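Local coordinates for deacetylase EF_0837 (Enterococcus faecalis, PDB 2ICS), which is a zinc-dependent esterase of the amidohydrolase superfamily that deacetylates acetyl-(R)-mandelate in vitro, though with very low efficiency, at residues T50-H62 and I304-H316. Sequence-based numbering, arbitrary orientation.
Sequences TYVSAGWIDDHVH and IEKVTKAPAENFH. With ZN (zinc ion), chain B.
Ile57 N gives its hydrogen to Val307 O, 2.6 Å away and nearly straight at 161°; this short bond ties the first barrel strand to the turn between helices 300-305 and 309-314. On one flank of it, Val307 CG2 sits over the face of the Trp56 five-membered ring, 4.3 Å from its centroid, a CH-pi contact. Thr308 CG2 comes to the edge of the same indole and also lies 3.4 Å from Ala54 O. On the other flank, Ile57 CB packs on Pro311 CG, while Ile57 CD1 extends to Ala312 CB, 4.0 Å off. Farther along, Asp59 OD2 takes a weak bond from Asn314 ND2 (3.4 Å) and meets the edge of the Phe315 ring in its plane, with carboxylate and ring 85° apart.

Behind this layer, Ile304 O accepts from Thr308 OG1 at 2.7 Å and from Val307 N, the two coming from opposite faces of its carbonyl plane. Thr308 chi1 of 54° puts OG1 between the backbone N and the carbonyl carbon, which leaves CG2 facing the strand. Phe334 of strand 331-344 packs against both Trp56 and Ile304, and Met290 backs Val307.

At Asp59 and His60 the chain turns a corner, and His60 and His62 both bind one zinc ion through NE2, alongside Asp272 and carboxylated Lys154. The chemistry is thus divided: apolar side chains around one short backbone bond join the strand to the turn and the following helix, a weak polar contact at Asp59 closes the far end, and the metal ligands come next in the chain.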
loop_
_atom_site.group_PDB
_atom_site.type_symbol
_atom_site.label_atom_id
_atom_site.label_comp_id
_atom_site.label_asym_id
_atom_site.label_seq_id
_atom_site.Cartn_x
_atom_site.Cartn_y
_atom_site.Cartn_z
ATOM N N THR A 50 6.292 15.510 18.937
ATOM C CA THR A 50 6.000 14.185 18.403
ATOM C C THR A 50 4.729 14.241 17.557
ATOM O O THR A 50 3.736 14.863 17.943
ATOM C CB THR A 50 5.801 13.150 19.536
ATOM O OG1 THR A 50 6.980 13.086 20.347
ATOM C CG2 THR A 50 5.529 11.773 18.953
ATOM N N TYR A 51 4.767 13.596 16.399
ATOM C CA TYR A 51 3.615 13.578 15.506
ATOM C C TYR A 51 2.782 12.320 15.700
ATOM O O TYR A 51 3.278 11.295 16.183
ATOM C CB TYR A 51 4.073 13.657 14.049
ATOM C CG TYR A 51 4.800 14.931 13.695
ATOM C CD1 TYR A 51 4.105 16.124 13.504
ATOM C CD2 TYR A 51 6.187 14.948 13.551
ATOM C CE1 TYR A 51 4.773 17.303 13.175
ATOM C CE2 TYR A 51 6.868 16.124 13.224
ATOM C CZ TYR A 51 6.153 17.297 13.039
ATOM O OH TYR A 51 6.818 18.461 12.733
ATOM N N VAL A 52 1.513 12.413 15.316
ATOM C CA VAL A 52 0.575 11.303 15.414
ATOM C C VAL A 52 -0.336 11.338 14.192
ATOM O O VAL A 52 -0.752 12.413 13.746
ATOM C CB VAL A 52 -0.330 11.413 16.665
ATOM C CG1 VAL A 52 -1.115 10.124 16.848
ATOM C CG2 VAL A 52 0.500 11.719 17.898
ATOM N N SER A 53 -0.644 10.169 13.650
ATOM C CA SER A 53 -1.528 10.086 12.501
ATOM C C SER A 53 -2.298 8.788 12.597
ATOM O O SER A 53 -2.131 8.028 13.548
ATOM C CB SER A 53 -0.731 10.094 11.196
ATOM O OG SER A 53 -0.066 8.855 10.995
ATOM N N ALA A 54 -3.154 8.542 11.613
ATOM C CA ALA A 54 -3.907 7.303 11.579
ATOM C C ALA A 54 -2.836 6.246 11.338
ATOM O O ALA A 54 -1.781 6.560 10.790
ATOM C CB ALA A 54 -4.894 7.327 10.432
ATOM N N GLY A 55 -3.084 5.009 11.757
ATOM C CA GLY A 55 -2.093 3.968 11.538
ATOM C C GLY A 55 -1.737 3.886 10.065
ATOM O O GLY A 55 -2.625 3.827 9.214
ATOM N N TRP A 56 -0.446 3.887 9.752
ATOM C CA TRP A 56 -0.015 3.824 8.359
ATOM C C TRP A 56 -0.453 2.512 7.725
ATOM O O TRP A 56 -0.478 1.477 8.386
ATOM C CB TRP A 56 1.503 3.972 8.255
ATOM C CG TRP A 56 2.043 5.273 8.784
ATOM C CD1 TRP A 56 1.330 6.404 9.086
ATOM C CD2 TRP A 56 3.423 5.588 9.039
ATOM N NE1 TRP A 56 2.184 7.403 9.513
ATOM C CE2 TRP A 56 3.471 6.929 9.494
ATOM C CE3 TRP A 56 4.622 4.866 8.930
ATOM C CZ2 TRP A 56 4.673 7.564 9.841
ATOM C CZ3 TRP A 56 5.822 5.497 9.275
ATOM C CH2 TRP A 56 5.833 6.835 9.725
ATOM N N ILE A 57 -0.793 2.568 6.440
ATOM C CA ILE A 57 -1.264 1.405 5.692
ATOM C C ILE A 57 -0.470 1.219 4.401
ATOM O O ILE A 57 -0.382 2.135 3.580
ATOM C CB ILE A 57 -2.766 1.564 5.306
ATOM C CG1 ILE A 57 -3.623 1.767 6.556
ATOM C CG2 ILE A 57 -3.244 0.340 4.543
ATOM C CD1 ILE A 57 -5.082 2.177 6.252
ATOM N N ASP A 58 0.095 0.025 4.222
ATOM C CA ASP A 58 0.872 -0.302 3.025
ATOM C C ASP A 58 -0.004 -1.217 2.174
ATOM O O ASP A 58 -0.087 -2.407 2.453
ATOM C CB ASP A 58 2.147 -1.047 3.422
ATOM C CG ASP A 58 3.178 -1.078 2.311
ATOM O OD1 ASP A 58 2.797 -0.925 1.130
ATOM O OD2 ASP A 58 4.375 -1.268 2.623
ATOM N N ASP A 59 -0.647 -0.680 1.137
ATOM C CA ASP A 59 -1.539 -1.505 0.324
ATOM C C ASP A 59 -0.917 -2.364 -0.777
ATOM O O ASP A 59 -1.622 -2.849 -1.660
ATOM C CB ASP A 59 -2.696 -0.664 -0.254
ATOM C CG ASP A 59 -2.250 0.301 -1.335
ATOM O OD1 ASP A 59 -1.125 0.149 -1.859
ATOM O OD2 ASP A 59 -3.045 1.206 -1.667
ATOM N N HIS A 60 0.397 -2.538 -0.756
ATOM C CA HIS A 60 1.020 -3.422 -1.726
ATOM C C HIS A 60 2.178 -4.095 -1.012
ATOM O O HIS A 60 3.277 -3.549 -0.902
ATOM C CB HIS A 60 1.502 -2.697 -2.985
ATOM C CG HIS A 60 1.974 -3.634 -4.055
ATOM N ND1 HIS A 60 1.912 -3.364 -5.403
ATOM C CD2 HIS A 60 2.549 -4.861 -3.953
ATOM C CE1 HIS A 60 2.441 -4.413 -6.066
ATOM N NE2 HIS A 60 2.842 -5.347 -5.228
ATOM N N VAL A 61 1.912 -5.309 -0.547
ATOM C CA VAL A 61 2.881 -6.074 0.216
ATOM C C VAL A 61 2.858 -7.561 -0.159
ATOM O O VAL A 61 1.940 -8.029 -0.825
ATOM C CB VAL A 61 2.542 -5.902 1.716
ATOM C CG1 VAL A 61 2.982 -7.097 2.511
ATOM C CG2 VAL A 61 3.165 -4.624 2.232
ATOM N N HIS A 62 3.883 -8.290 0.271
ATOM C CA HIS A 62 3.973 -9.724 0.046
ATOM C C HIS A 62 4.450 -10.322 1.366
ATOM O O HIS A 62 5.642 -10.311 1.685
ATOM C CB HIS A 62 4.932 -10.018 -1.100
ATOM C CG HIS A 62 4.395 -9.598 -2.432
ATOM N ND1 HIS A 62 3.313 -10.195 -3.042
ATOM C CD2 HIS A 62 4.736 -8.553 -3.229
ATOM C CE1 HIS A 62 3.032 -9.503 -4.159
ATOM N NE2 HIS A 62 3.869 -8.498 -4.319
ATOM N N ILE A 304 1.491 11.706 4.323
ATOM C CA ILE A 304 0.776 10.983 5.379
ATOM C C ILE A 304 -0.594 10.519 4.890
ATOM O O ILE A 304 -1.015 9.382 5.147
ATOM C CB ILE A 304 0.571 11.872 6.636
ATOM C CG1 ILE A 304 1.895 12.034 7.383
ATOM C CG2 ILE A 304 -0.477 11.268 7.556
ATOM C CD1 ILE A 304 2.505 10.725 7.860
ATOM N N GLU A 305 -1.293 11.409 4.191
ATOM C CA GLU A 305 -2.608 11.081 3.673
ATOM C C GLU A 305 -2.516 9.926 2.682
ATOM O O GLU A 305 -3.429 9.108 2.586
ATOM C CB GLU A 305 -3.223 12.305 2.990
ATOM C CG GLU A 305 -4.591 12.053 2.373
ATOM C CD GLU A 305 -5.217 13.315 1.821
ATOM O OE1 GLU A 305 -5.454 14.253 2.612
ATOM O OE2 GLU A 305 -5.473 13.371 0.597
ATOM N N LYS A 306 -1.403 9.852 1.960
ATOM C CA LYS A 306 -1.207 8.809 0.963
ATOM C C LYS A 306 -0.826 7.427 1.511
ATOM O O LYS A 306 -0.740 6.462 0.753
ATOM C CB LYS A 306 -0.188 9.287 -0.079
ATOM C CG LYS A 306 -0.720 10.460 -0.895
ATOM C CD LYS A 306 0.326 11.071 -1.803
ATOM C CE LYS A 306 -0.182 12.390 -2.397
ATOM N NZ LYS A 306 -1.470 12.231 -3.148
ATOM N N VAL A 307 -0.593 7.335 2.821
ATOM C CA VAL A 307 -0.279 6.049 3.445
ATOM C C VAL A 307 -1.320 5.757 4.527
ATOM O O VAL A 307 -1.118 4.888 5.370
ATOM C CB VAL A 307 1.140 6.013 4.088
ATOM C CG1 VAL A 307 2.207 6.160 3.012
ATOM C CG2 VAL A 307 1.278 7.105 5.144
ATOM N N THR A 308 -2.432 6.497 4.496
ATOM C CA THR A 308 -3.506 6.296 5.470
ATOM C C THR A 308 -4.895 6.377 4.846
ATOM O O THR A 308 -5.498 5.355 4.519
ATOM C CB THR A 308 -3.445 7.320 6.632
ATOM O OG1 THR A 308 -3.417 8.654 6.105
ATOM C CG2 THR A 308 -2.218 7.080 7.485
ATOM N N LYS A 309 -5.396 7.592 4.668
ATOM C CA LYS A 309 -6.729 7.792 4.102
ATOM C C LYS A 309 -6.890 7.240 2.685
ATOM O O LYS A 309 -7.892 6.598 2.376
ATOM C CB LYS A 309 -7.083 9.285 4.114
ATOM C CG LYS A 309 -8.506 9.582 3.667
ATOM C CD LYS A 309 -8.773 11.080 3.628
ATOM C CE LYS A 309 -10.224 11.367 3.274
ATOM N NZ LYS A 309 -10.494 12.827 3.195
ATOM N N ALA A 310 -5.910 7.486 1.824
ATOM C CA ALA A 310 -5.990 7.005 0.448
ATOM C C ALA A 310 -6.065 5.472 0.370
ATOM O O ALA A 310 -7.029 4.925 -0.156
ATOM C CB ALA A 310 -4.805 7.525 -0.357
ATOM N N PRO A 311 -5.049 4.759 0.886
ATOM C CA PRO A 311 -5.124 3.296 0.815
ATOM C C PRO A 311 -6.400 2.762 1.468
ATOM O O PRO A 311 -7.007 1.817 0.970
ATOM C CB PRO A 311 -3.850 2.840 1.531
ATOM C CG PRO A 311 -3.502 3.999 2.430
ATOM C CD PRO A 311 -3.820 5.194 1.570
ATOM N N ALA A 312 -6.806 3.379 2.575
ATOM C CA ALA A 312 -8.024 2.973 3.277
ATOM C C ALA A 312 -9.215 3.078 2.324
ATOM O O ALA A 312 -10.082 2.202 2.297
ATOM C CB ALA A 312 -8.246 3.859 4.508
ATOM N N GLU A 313 -9.241 4.146 1.533
ATOM C CA GLU A 313 -10.309 4.350 0.558
ATOM C C GLU A 313 -10.173 3.443 -0.670
ATOM O O GLU A 313 -11.169 2.948 -1.190
ATOM C CB GLU A 313 -10.341 5.805 0.097
ATOM C CG GLU A 313 -11.082 6.740 1.032
ATOM C CD GLU A 313 -10.989 8.188 0.586
ATOM O OE1 GLU A 313 -10.874 8.427 -0.634
ATOM O OE2 GLU A 313 -11.048 9.086 1.452
ATOM N N ASN A 314 -8.947 3.232 -1.137
ATOM C CA ASN A 314 -8.733 2.383 -2.308
ATOM C C ASN A 314 -9.352 1.002 -2.127
ATOM O O ASN A 314 -9.912 0.440 -3.068
ATOM C CB ASN A 314 -7.240 2.187 -2.598
ATOM C CG ASN A 314 -6.542 3.467 -3.009
ATOM O OD1 ASN A 314 -7.185 4.459 -3.366
ATOM N ND2 ASN A 314 -5.206 3.441 -2.979
ATOM N N PHE A 315 -9.247 0.462 -0.915
ATOM C CA PHE A 315 -9.756 -0.872 -0.635
ATOM C C PHE A 315 -10.895 -0.972 0.366
ATOM O O PHE A 315 -11.115 -2.014 0.980
ATOM C CB PHE A 315 -8.584 -1.761 -0.226
ATOM C CG PHE A 315 -7.586 -1.943 -1.327
ATOM C CD1 PHE A 315 -7.851 -2.812 -2.378
ATOM C CD2 PHE A 315 -6.428 -1.176 -1.365
ATOM C CE1 PHE A 315 -6.980 -2.911 -3.458
ATOM C CE2 PHE A 315 -5.550 -1.266 -2.442
ATOM C CZ PHE A 315 -5.828 -2.136 -3.491
ATOM N N HIS A 316 -11.618 0.125 0.523
ATOM C CA HIS A 316 -12.767 0.157 1.404
ATOM C C HIS A 316 -12.551 -0.321 2.831
ATOM O O HIS A 316 -13.362 -1.074 3.372
ATOM C CB HIS A 316 -13.907 -0.620 0.740
ATOM C CG HIS A 316 -14.286 -0.074 -0.602
ATOM N ND1 HIS A 316 -14.352 -0.855 -1.735
ATOM C CD2 HIS A 316 -14.573 1.189 -0.999
ATOM C CE1 HIS A 316 -14.659 -0.097 -2.773
ATOM N NE2 HIS A 316 -14.798 1.147 -2.354
HETATM ZN ZN ZN B . 4.135 -7.097 -5.713
HETATM O O HOH W 1 5.110 -6.195 -7.226
#